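Local coordinates for protein heat shock protease HtrA (Thermotoga maritima, PDB 1L1J) that is the protease domain of a heat-shock HtrA protein and probably acts as a serine endopeptidase cleaving proteins in the stress response, at residues I108-K111 with K116-Y119; D32-Q37 with N203-V208; T83-M86 with S90-D93. All coordinates share one frame; numbering follows the deposited sequence.

Contact 1. Residues I108-K111 with K116-Y119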
loop_
_atom_site.group_PDB
_atom_site.type_symbol
_atom_site.label_atom_id
_atom_site.label_comp_id
_atom_site.label_asym_id
_atom_site.label_seq_id
_atom_site.Cartn_x
_atom_site.Cartn_y
_atom_site.Cartn_z
ATOM N N ILE A 108 4.453 -10.419 0.041
ATOM C CA ILE A 108 4.683 -11.036 -1.246
ATOM C C ILE A 108 6.183 -11.192 -1.480
ATOM O O ILE A 108 6.984 -10.594 -0.765
ATOM C CB ILE A 108 4.018 -10.160 -2.326
ATOM C CG1 ILE A 108 2.794 -10.889 -2.874
ATOM C CG2 ILE A 108 5.027 -9.733 -3.390
ATOM C CD1 ILE A 108 1.742 -11.155 -1.826
ATOM N N LYS A 109 6.558 -11.998 -2.475
ATOM C CA LYS A 109 7.971 -12.245 -2.767
ATOM C C LYS A 109 8.323 -12.327 -4.261
ATOM O O LYS A 109 7.712 -13.079 -5.034
ATOM C CB LYS A 109 8.415 -13.531 -2.056
ATOM C CG LYS A 109 9.878 -13.893 -2.236
ATOM C CD LYS A 109 10.790 -12.838 -1.647
ATOM C CE LYS A 109 12.239 -13.301 -1.663
ATOM N NZ LYS A 109 12.746 -13.590 -3.041
ATOM N N ILE A 110 9.328 -11.544 -4.644
ATOM C CA ILE A 110 9.806 -11.478 -6.017
ATOM C C ILE A 110 11.220 -12.051 -6.177
ATOM O O ILE A 110 12.143 -11.713 -5.432
ATOM C CB ILE A 110 9.765 -10.017 -6.525
ATOM C CG1 ILE A 110 8.485 -9.791 -7.312
ATOM C CG2 ILE A 110 10.963 -9.710 -7.389
ATOM C CD1 ILE A 110 7.257 -10.029 -6.516
ATOM N N LYS A 111 11.377 -12.921 -7.165
ATOM C CA LYS A 111 12.654 -13.562 -7.441
ATOM C C LYS A 111 13.730 -12.532 -7.794
ATOM O O LYS A 111 13.531 -11.690 -8.673
ATOM C CB LYS A 111 12.481 -14.563 -8.588
ATOM C CG LYS A 111 11.055 -15.118 -8.725
ATOM C CD LYS A 111 11.011 -16.317 -9.676
ATOM C CE LYS A 111 9.588 -16.653 -10.126
ATOM N NZ LYS A 111 9.062 -15.676 -11.125
ATOM N N LYS A 116 20.005 -7.620 -5.738
ATOM C CA LYS A 116 18.915 -7.477 -4.802
ATOM C C LYS A 116 18.187 -6.189 -5.161
ATOM O O LYS A 116 18.641 -5.428 -6.023
ATOM C CB LYS A 116 19.461 -7.440 -3.377
ATOM C CG LYS A 116 20.184 -8.734 -2.984
ATOM C CD LYS A 116 20.573 -8.765 -1.498
ATOM C CE LYS A 116 21.130 -10.131 -1.109
ATOM N NZ LYS A 116 21.382 -10.248 0.352
ATOM N N PHE A 117 17.059 -5.948 -4.504
ATOM C CA PHE A 117 16.239 -4.774 -4.775
ATOM C C PHE A 117 16.389 -3.656 -3.753
ATOM O O PHE A 117 17.016 -3.830 -2.702
ATOM C CB PHE A 117 14.773 -5.187 -4.799
ATOM C CG PHE A 117 14.477 -6.322 -5.724
ATOM C CD1 PHE A 117 14.402 -6.119 -7.095
ATOM C CD2 PHE A 117 14.258 -7.599 -5.224
ATOM C CE1 PHE A 117 14.109 -7.175 -7.959
ATOM C CE2 PHE A 117 13.967 -8.662 -6.080
ATOM C CZ PHE A 117 13.892 -8.447 -7.451
ATOM N N PRO A 118 15.833 -2.476 -4.067
ATOM C CA PRO A 118 15.889 -1.329 -3.154
ATOM C C PRO A 118 14.780 -1.566 -2.129
ATOM O O PRO A 118 13.767 -2.195 -2.444
ATOM C CB PRO A 118 15.598 -0.144 -4.069
ATOM C CG PRO A 118 14.688 -0.742 -5.106
ATOM C CD PRO A 118 15.367 -2.054 -5.402
ATOM N N TYR A 119 14.959 -1.077 -0.911
ATOM C CA TYR A 119 13.947 -1.311 0.108
ATOM C C TYR A 119 13.786 -0.171 1.093
ATOM O O TYR A 119 14.702 0.633 1.293
ATOM C CB TYR A 119 14.289 -2.578 0.883
ATOM C CG TYR A 119 15.611 -2.466 1.590
ATOM C CD1 TYR A 119 15.674 -2.404 2.981
ATOM C CD2 TYR A 119 16.805 -2.374 0.866
ATOM C CE1 TYR A 119 16.900 -2.253 3.641
ATOM C CE2 TYR A 119 18.030 -2.221 1.512
ATOM C CZ TYR A 119 18.071 -2.160 2.900
ATOM O OH TYR A 119 19.280 -2.018 3.548
#

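Contact 2. Residues D32-Q37 with N203-V208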
loop_
_atom_site.group_PDB
_atom_site.type_symbol
_atom_site.label_atom_id
_atom_site.label_comp_id
_atom_site.label_asym_id
_atom_site.label_seq_id
_atom_site.Cartn_x
_atom_site.Cartn_y
_atom_site.Cartn_z
ATOM N N ASP A 32 -13.881 -5.970 -4.772
ATOM C CA ASP A 32 -14.837 -5.137 -4.047
ATOM C C ASP A 32 -15.145 -3.918 -4.913
ATOM O O ASP A 32 -14.307 -3.027 -5.073
ATOM C CB ASP A 32 -14.289 -4.700 -2.685
ATOM C CG ASP A 32 -15.229 -3.735 -1.954
ATOM O OD1 ASP A 32 -16.466 -3.915 -2.018
ATOM O OD2 ASP A 32 -14.726 -2.796 -1.301
ATOM N N PRO A 33 -16.367 -3.876 -5.480
ATOM C CA PRO A 33 -16.925 -2.839 -6.361
ATOM C C PRO A 33 -16.506 -1.392 -6.107
ATOM O O PRO A 33 -16.541 -0.566 -7.026
ATOM C CB PRO A 33 -18.443 -3.043 -6.233
ATOM C CG PRO A 33 -18.610 -3.854 -4.959
ATOM C CD PRO A 33 -17.438 -4.784 -5.033
ATOM N N TYR A 34 -16.111 -1.077 -4.879
ATOM C CA TYR A 34 -15.693 0.283 -4.584
ATOM C C TYR A 34 -14.392 0.569 -5.339
ATOM O O TYR A 34 -14.282 1.566 -6.060
ATOM C CB TYR A 34 -15.473 0.471 -3.073
ATOM C CG TYR A 34 -15.427 1.930 -2.647
ATOM C CD1 TYR A 34 -16.606 2.657 -2.459
ATOM C CD2 TYR A 34 -14.209 2.607 -2.526
ATOM C CE1 TYR A 34 -16.581 4.021 -2.171
ATOM C CE2 TYR A 34 -14.171 3.971 -2.245
ATOM C CZ TYR A 34 -15.362 4.674 -2.072
ATOM O OH TYR A 34 -15.340 6.033 -1.838
ATOM N N PHE A 35 -13.428 -0.339 -5.187
ATOM C CA PHE A 35 -12.098 -0.228 -5.791
ATOM C C PHE A 35 -12.036 -0.206 -7.324
ATOM O O PHE A 35 -11.264 0.561 -7.912
ATOM C CB PHE A 35 -11.209 -1.356 -5.254
ATOM C CG PHE A 35 -11.014 -1.318 -3.762
ATOM C CD1 PHE A 35 -12.107 -1.257 -2.900
ATOM C CD2 PHE A 35 -9.736 -1.355 -3.215
ATOM C CE1 PHE A 35 -11.936 -1.231 -1.514
ATOM C CE2 PHE A 35 -9.553 -1.329 -1.829
ATOM C CZ PHE A 35 -10.662 -1.269 -0.978
ATOM N N GLU A 36 -12.828 -1.053 -7.971
ATOM C CA GLU A 36 -12.843 -1.093 -9.426
ATOM C C GLU A 36 -13.417 0.207 -9.969
ATOM O O GLU A 36 -13.022 0.669 -11.038
ATOM C CB GLU A 36 -13.661 -2.291 -9.912
ATOM C CG GLU A 36 -14.291 -2.141 -11.286
ATOM C CD GLU A 36 -15.754 -1.708 -11.211
ATOM O OE1 GLU A 36 -16.534 -2.373 -10.486
ATOM O OE2 GLU A 36 -16.127 -0.711 -11.874
ATOM N N GLN A 37 -14.329 0.812 -9.218
ATOM C CA GLN A 37 -14.940 2.050 -9.663
ATOM C C GLN A 37 -13.984 3.225 -9.532
ATOM O O GLN A 37 -14.059 4.184 -10.307
ATOM C CB GLN A 37 -16.221 2.336 -8.875
ATOM C CG GLN A 37 -17.331 2.961 -9.731
ATOM C CD GLN A 37 -18.391 3.697 -8.911
ATOM O OE1 GLN A 37 -18.971 3.145 -7.961
ATOM N NE2 GLN A 37 -18.649 4.954 -9.278
ATOM N N ASN A 203 -13.084 2.614 2.428
ATOM C CA ASN A 203 -13.513 3.199 1.161
ATOM C C ASN A 203 -12.918 4.553 0.722
ATOM O O ASN A 203 -12.132 4.602 -0.234
ATOM C CB ASN A 203 -15.047 3.233 1.143
ATOM C CG ASN A 203 -15.658 1.867 1.436
ATOM O OD1 ASN A 203 -15.369 1.252 2.464
ATOM N ND2 ASN A 203 -16.504 1.386 0.530
ATOM N N PRO A 204 -13.235 5.661 1.425
ATOM C CA PRO A 204 -14.104 5.853 2.595
ATOM C C PRO A 204 -15.606 6.117 2.331
ATOM O O PRO A 204 -16.386 6.283 3.278
ATOM C CB PRO A 204 -13.420 7.014 3.321
ATOM C CG PRO A 204 -12.949 7.861 2.200
ATOM C CD PRO A 204 -12.386 6.849 1.214
ATOM N N GLN A 205 -16.002 6.149 1.057
ATOM C CA GLN A 205 -17.395 6.391 0.655
ATOM C C GLN A 205 -17.828 7.868 0.717
ATOM O O GLN A 205 -18.384 8.318 1.714
ATOM C CB GLN A 205 -18.379 5.600 1.528
ATOM C CG GLN A 205 -18.085 4.126 1.695
ATOM C CD GLN A 205 -19.124 3.454 2.572
ATOM O OE1 GLN A 205 -19.473 3.968 3.636
ATOM N NE2 GLN A 205 -19.625 2.305 2.131
ATOM N N GLU A 206 -17.561 8.606 -0.363
ATOM C CA GLU A 206 -17.935 10.006 -0.488
ATOM C C GLU A 206 -17.640 10.848 0.761
ATOM O O GLU A 206 -18.399 11.736 1.105
ATOM C CB GLU A 206 -19.432 10.129 -0.838
ATOM C CG GLU A 206 -19.828 9.448 -2.140
ATOM C CD GLU A 206 -20.233 8.002 -1.940
ATOM O OE1 GLU A 206 -20.220 7.532 -0.781
ATOM O OE2 GLU A 206 -20.566 7.334 -2.942
ATOM N N ALA A 207 -16.500 10.576 1.426
ATOM C CA ALA A 207 -16.116 11.352 2.612
ATOM C C ALA A 207 -14.778 12.029 2.325
ATOM O O ALA A 207 -14.075 11.651 1.392
ATOM C CB ALA A 207 -15.997 10.440 3.820
ATOM N N VAL A 208 -14.409 13.005 3.142
ATOM C CA VAL A 208 -13.176 13.736 2.891
ATOM C C VAL A 208 -12.071 13.611 3.936
ATOM O O VAL A 208 -12.278 13.094 5.032
ATOM C CB VAL A 208 -13.503 15.243 2.668
ATOM C CG1 VAL A 208 -12.246 16.036 2.321
ATOM C CG2 VAL A 208 -14.527 15.377 1.550
#

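Contact 3. Residues T83-M86 with S90-D93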
loop_
_atom_site.group_PDB
_atom_site.type_symbol
_atom_site.label_atom_id
_atom_site.label_comp_id
_atom_site.label_asym_id
_atom_site.label_seq_id
_atom_site.Cartn_x
_atom_site.Cartn_y
_atom_site.Cartn_z
ATOM N N THR A 83 0.873 -10.192 -10.340
ATOM C CA THR A 83 1.876 -9.508 -11.154
ATOM C C THR A 83 2.410 -8.245 -10.456
ATOM O O THR A 83 1.641 -7.386 -10.020
ATOM C CB THR A 83 1.293 -9.112 -12.549
ATOM O OG1 THR A 83 0.613 -10.238 -13.130
ATOM C CG2 THR A 83 2.416 -8.659 -13.495
ATOM N N VAL A 84 3.732 -8.141 -10.353
ATOM C CA VAL A 84 4.359 -6.989 -9.719
ATOM C C VAL A 84 5.149 -6.164 -10.725
ATOM O O VAL A 84 6.029 -6.684 -11.410
ATOM C CB VAL A 84 5.301 -7.426 -8.575
ATOM C CG1 VAL A 84 6.297 -6.316 -8.249
ATOM C CG2 VAL A 84 4.480 -7.749 -7.346
ATOM N N THR A 85 4.838 -4.875 -10.810
ATOM C CA THR A 85 5.541 -3.999 -11.741
ATOM C C THR A 85 6.357 -2.946 -10.961
ATOM O O THR A 85 5.880 -2.390 -9.969
ATOM C CB THR A 85 4.539 -3.305 -12.702
ATOM O OG1 THR A 85 3.625 -4.277 -13.231
ATOM C CG2 THR A 85 5.283 -2.638 -13.851
ATOM N N MET A 86 7.584 -2.683 -11.407
ATOM C CA MET A 86 8.449 -1.723 -10.728
ATOM C C MET A 86 8.671 -0.405 -11.467
ATOM O O MET A 86 8.334 -0.260 -12.644
ATOM C CB MET A 86 9.812 -2.354 -10.430
ATOM C CG MET A 86 9.926 -3.032 -9.072
ATOM S SD MET A 86 11.604 -3.642 -8.762
ATOM C CE MET A 86 12.463 -2.196 -8.093
ATOM N N SER A 90 10.728 -2.986 -15.085
ATOM C CA SER A 90 10.780 -4.446 -14.974
ATOM C C SER A 90 9.541 -5.077 -14.333
ATOM O O SER A 90 8.983 -4.525 -13.387
ATOM C CB SER A 90 12.039 -4.859 -14.188
ATOM O OG SER A 90 12.027 -4.362 -12.858
ATOM N N LYS A 91 9.119 -6.234 -14.842
ATOM C CA LYS A 91 7.947 -6.924 -14.303
ATOM C C LYS A 91 8.343 -8.225 -13.596
ATOM O O LYS A 91 9.401 -8.796 -13.876
ATOM C CB LYS A 91 6.932 -7.195 -15.424
ATOM C CG LYS A 91 6.537 -5.933 -16.192
ATOM C CD LYS A 91 5.068 -5.898 -16.624
ATOM C CE LYS A 91 4.779 -4.610 -17.434
ATOM N NZ LYS A 91 3.375 -4.447 -17.951
ATOM N N TYR A 92 7.513 -8.676 -12.657
ATOM C CA TYR A 92 7.812 -9.894 -11.909
ATOM C C TYR A 92 6.585 -10.682 -11.500
ATOM O O TYR A 92 5.443 -10.254 -11.678
ATOM C CB TYR A 92 8.584 -9.579 -10.625
ATOM C CG TYR A 92 9.829 -8.763 -10.816
ATOM C CD1 TYR A 92 9.753 -7.426 -11.187
ATOM C CD2 TYR A 92 11.091 -9.334 -10.653
ATOM C CE1 TYR A 92 10.898 -6.675 -11.395
ATOM C CE2 TYR A 92 12.251 -8.589 -10.857
ATOM C CZ TYR A 92 12.145 -7.259 -11.232
ATOM O OH TYR A 92 13.277 -6.513 -11.467
ATOM N N ASP A 93 6.855 -11.849 -10.931
ATOM C CA ASP A 93 5.819 -12.735 -10.441
ATOM C C ASP A 93 6.090 -12.897 -8.966
ATOM O O ASP A 93 7.194 -13.264 -8.567
ATOM C CB ASP A 93 5.883 -14.089 -11.144
ATOM C CG ASP A 93 5.135 -14.094 -12.466
ATOM O OD1 ASP A 93 3.894 -14.294 -12.453
ATOM O OD2 ASP A 93 5.789 -13.882 -13.514
#

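Contact 1. Residues I108-K111 with K116-Y119
I110 and F117 face each other across the mouth of a short loop with their CA atoms 9.4 Å apart, too far for the backbones to bond each other, and it is the F117 ring that bridges the gap, meeting the I110 side chain and the carbonyls beside it. I110 belongs to segment 108-111, which runs on from strand 105-109, and F117 lies in the irregular loop that leads to strand 121-122. With CG set anti to its carbonyl carbon and beside the backbone N (chi1 -53°), the phenylalanine sends its ring back toward I110. The two side chains meet at about a right angle. The CG2 methyl of I110 comes in obliquely against the far end of the ring, near CE2 and CZ; the modelled approach is closer than carbons allow and its exact length is doubtful. The other branch of the isoleucine leads away, toward V84 of the neighbouring hairpin.

At the ring edge, near its plane, stands the carbonyl oxygen of K111, with K111 O 3.5 Å from F117 CZ. The oxygen of I110 is also close, 3.6 Å from F117 CE2, and it is already engaged: K109 NZ donates to I110 O over 3.1 Å from above the carbonyl plane, 63° out of it. The same lysine makes a cation-pi contact with Y68. Further cover for F117 comes from I62 of strand 54-64 and from Y92, whose ring plane is turned about 80° against it, and a backbone hydrogen bond ties F117 to P65.

Strand 121-122 belongs to the second sheet. The contact thus lies where the chain passes from the N-terminal barrel to the C-terminal one, in the two-barrel, chymotrypsin-like fold.

Contact 2. Residues D32-Q37 with N203-V208
The Y34 ring has N203 on one face: N203 CB sits above the middle of the ring, 3.5 Å from its centroid, a CH-pi contact. The asparagine's amide plane stands at 69° to the ring. At the hydroxyl end, Q205 N donates to Y34 OH over 3.0 Å in a bent bond (135° at the hydrogen), while Q205 CG lies 4.1 Å from Y34 CE1. With CG anti to the backbone N (chi1 -163°), the phenol reaches from helix 33-42 to the loop.

That helix lies in the insertion between the first two strands of the N-terminal barrel, and residues 203-208 belong to the loop after strand 193-198 of the C-terminal barrel; they probably correspond to loops LA and L2 of other HtrA proteases. The pairing therefore spans the active-site side of the domain: the Y34 side chain is about 9 Å from that of S183, a predicted member of the charge relay, and the next helix residue, F35, meets H74 edge-to-face. A serine in place of Y34 would probably leave the N-H of Q205 without its acceptor and uncover the CB of N203. The side chains of N203 and Q205 also touch P162. A cis peptide bond precedes P204, and P204 and Q205 also touch a crystal neighbour, which may influence the loop's conformation.

Contact 3. Residues T83-M86 with S90-D93
Two backbone hydrogen bonds join V84 and Y92: V84 N donates to Y92 O over 3.0 Å, and Y92 N returns the bond to V84 O over 2.8 Å. Closer to the turn, M86 N reaches S90 O at 3.0 Å. The tyrosine and serine side chains make a polar link within segment 90-93, Y92 OH donating to S90 OG over 2.9 Å. S90 OG also bonds to the carboxylate of D88 in the turn, so the serine hydroxyl connects the phenol to the tip of the loop. OG is held between the backbone N and the carbonyl carbon (chi1 62°), the rotation at which it meets both partners.

The arrangement is an antiparallel beta hairpin, with the directions of strands 83-85 and 91-93 150° apart and V84-Y92 as the hydrogen-bonded pair between the non-hydrogen-bonded pairs T83-D93 and T85-K91. Strand 91-93 is outermost in its sheet within this chain, while 83-85 continues inward to strand 17-23 through backbone bonds of T83 to D21 and T85 to K19.

On the face of V84 and Y92, the tyrosine ring presents its edge to V84 O, and the first carbons of the two side chains pack together. The sulfur of M86 adds a Met-aromatic contact: M86 SD is 4.1 Å from Y92 CE1, and measured from the ring centroid it lies 47° off the normal, an oblique approach. On the other face, T85 and K91 run side by side in the same direction. K91 CD passes 4.0 Å from T85 OG1, and K91 CE lies 4.1 Å from T85 CG2, the lysine's aliphatic stem resting along the buried threonine.

Contacts 1 and 3 are neighbours in the N-terminal barrel, their centres about 10 Å apart. The hairpin of contact 3 closes before contact 1 opens, yet their side chains pack together: I110 CD1 lies 3.7 Å from V84 CG2, and F117 CE1 3.7 Å from Y92 OH. Y92 and I110 share one apolar cluster, away from the predicted catalytic residues. Contact 2 lies across the chain's centre from contact 1, their centres about 30 Å apart; its centre is about 26 Å from that of contact 3, and its nearest atoms are about 15 Å from either. Of the three, contact 2 is the one near the predicted charge relay, the N203 side chain about 9 Å from that of H74.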